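Local coordinates for coenzyme PQQ synthesis protein B (Methylobacterium extorquens, PDB 4Z7R) that may help carry pyrroloquinoline quinone or its precursor to the periplasm, and adopts a metallo-beta-lactamase fold that binds zinc, at residues A[53-58]-A[190-195]. Numbering follows the deposited sequence.
Sequences LLNASP and LAYIPG
The amide nitrogen ND2 of Asn55 donates a hydrogen bond to the phenol oxygen OH of Tyr192, 3.2 Å away and bent to 145° at the hydrogen. The oxygen lies close to the amide plane, and amide and ring planes stand 50° apart, with ND2 at the edge of the ring. The other end of the amide is held too: OD1 accepts the backbone N-H of Thr87, which fixes the flip of the amide and directs ND2 at the tyrosine. Beside this polar link, Leu54 lays its CD2 methyl 3.5 Å from CD2 of Tyr192, while its CB rests 3.8 Å from CE2 of the same ring. The ring reaches strand 51-54 because chi1 (174°) extends the side chain away from its own backbone nitrogen. Pro194, its side chain about 7 Å from a bound zinc ion, supports one face of that ring, with CD 3.6 Å above the plane over the centre. Ile42 touches both Leu54 and Tyr192, and Ile183 extends the apolar packing around Leu54. All four touching residues are buried; they join the ends of strands 51-54 and 188-193, and the loop residues that follow, across the two facing mixed sheets of the metallo-beta-lactamase sandwich.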
loop_
_atom_site.group_PDB
_atom_site.type_symbol
_atom_site.label_atom_id
_atom_site.label_comp_id
_atom_site.label_asym_id
_atom_site.label_seq_id
_atom_site.Cartn_x
_atom_site.Cartn_y
_atom_site.Cartn_z
ATOM N N LEU A 53 10.551 -12.725 -0.313
ATOM C CA LEU A 53 10.300 -11.292 -0.346
ATOM C C LEU A 53 11.117 -10.586 0.724
ATOM O O LEU A 53 11.031 -10.920 1.902
ATOM C CB LEU A 53 8.810 -11.002 -0.146
ATOM C CG LEU A 53 8.351 -9.578 -0.446
ATOM C CD1 LEU A 53 8.272 -9.355 -1.936
ATOM C CD2 LEU A 53 7.002 -9.312 0.205
ATOM N N LEU A 54 11.914 -9.607 0.310
ATOM C CA LEU A 54 12.662 -8.806 1.267
ATOM C C LEU A 54 11.955 -7.473 1.475
ATOM O O LEU A 54 11.925 -6.630 0.579
ATOM C CB LEU A 54 14.106 -8.607 0.806
ATOM C CG LEU A 54 14.950 -9.875 1.007
ATOM C CD1 LEU A 54 15.056 -10.678 -0.281
ATOM C CD2 LEU A 54 16.324 -9.555 1.567
ATOM N N ASN A 55 11.369 -7.328 2.663
ATOM C CA ASN A 55 10.535 -6.192 3.060
ATOM C C ASN A 55 9.190 -6.200 2.334
ATOM O O ASN A 55 9.065 -6.705 1.213
ATOM C CB ASN A 55 11.291 -4.867 2.876
ATOM C CG ASN A 55 12.489 -4.746 3.800
ATOM O OD1 ASN A 55 12.400 -5.044 4.993
ATOM N ND2 ASN A 55 13.616 -4.306 3.255
ATOM N N ALA A 56 8.189 -5.614 2.981
ATOM C CA ALA A 56 6.823 -5.618 2.467
ATOM C C ALA A 56 6.269 -4.196 2.484
ATOM O O ALA A 56 5.817 -3.705 3.518
ATOM C CB ALA A 56 5.922 -6.552 3.254
ATOM N N SER A 57 6.325 -3.536 1.331
ATOM C CA SER A 57 6.039 -2.106 1.231
ATOM C C SER A 57 4.542 -1.809 1.111
ATOM O O SER A 57 3.759 -2.696 0.779
ATOM C CB SER A 57 6.795 -1.519 0.033
ATOM O OG SER A 57 5.953 -1.420 -1.099
ATOM N N PRO A 58 4.137 -0.554 1.386
ATOM C CA PRO A 58 2.731 -0.169 1.220
ATOM C C PRO A 58 2.217 -0.371 -0.210
ATOM O O PRO A 58 1.005 -0.417 -0.419
ATOM C CB PRO A 58 2.728 1.319 1.592
ATOM C CG PRO A 58 3.902 1.479 2.499
ATOM C CD PRO A 58 4.939 0.547 1.951
ATOM N N LEU A 190 24.752 -11.986 -3.067
ATOM C CA LEU A 190 24.109 -10.679 -3.138
ATOM C C LEU A 190 24.054 -10.014 -1.773
ATOM O O LEU A 190 23.606 -10.618 -0.796
ATOM C CB LEU A 190 22.688 -10.812 -3.699
ATOM C CG LEU A 190 21.769 -9.593 -3.557
ATOM C CD1 LEU A 190 22.260 -8.422 -4.382
ATOM C CD2 LEU A 190 20.333 -9.944 -3.926
ATOM N N ALA A 191 24.509 -8.767 -1.712
ATOM C CA ALA A 191 24.376 -7.976 -0.498
ATOM C C ALA A 191 23.263 -6.949 -0.669
ATOM O O ALA A 191 23.294 -6.125 -1.582
ATOM C CB ALA A 191 25.695 -7.291 -0.153
ATOM N N TYR A 192 22.269 -7.027 0.208
ATOM C CA TYR A 192 21.127 -6.119 0.190
ATOM C C TYR A 192 21.047 -5.341 1.494
ATOM O O TYR A 192 20.740 -5.902 2.546
ATOM C CB TYR A 192 19.836 -6.900 -0.061
ATOM C CG TYR A 192 18.558 -6.096 0.044
ATOM C CD1 TYR A 192 18.238 -5.118 -0.886
ATOM C CD2 TYR A 192 17.659 -6.337 1.076
ATOM C CE1 TYR A 192 17.056 -4.392 -0.785
ATOM C CE2 TYR A 192 16.482 -5.627 1.185
ATOM C CZ TYR A 192 16.185 -4.656 0.256
ATOM O OH TYR A 192 15.010 -3.953 0.378
ATOM N N ILE A 193 21.347 -4.049 1.417
ATOM C CA ILE A 193 21.389 -3.179 2.589
ATOM C C ILE A 193 20.681 -1.865 2.256
ATOM O O ILE A 193 21.330 -0.857 1.980
ATOM C CB ILE A 193 22.841 -2.899 3.046
ATOM C CG1 ILE A 193 23.654 -4.198 3.108
ATOM C CG2 ILE A 193 22.859 -2.194 4.396
ATOM C CD1 ILE A 193 25.146 -3.979 3.188
ATOM N N PRO A 194 19.338 -1.878 2.262
ATOM C CA PRO A 194 18.556 -0.708 1.841
ATOM C C PRO A 194 18.652 0.484 2.796
ATOM O O PRO A 194 18.381 1.611 2.383
ATOM C CB PRO A 194 17.123 -1.244 1.805
ATOM C CG PRO A 194 17.121 -2.371 2.786
ATOM C CD PRO A 194 18.478 -3.003 2.669
ATOM N N GLY A 195 19.027 0.240 4.047
ATOM C CA GLY A 195 19.168 1.313 5.017
ATOM C C GLY A 195 20.476 1.219 5.780
ATOM O O GLY A 195 20.774 0.194 6.387
#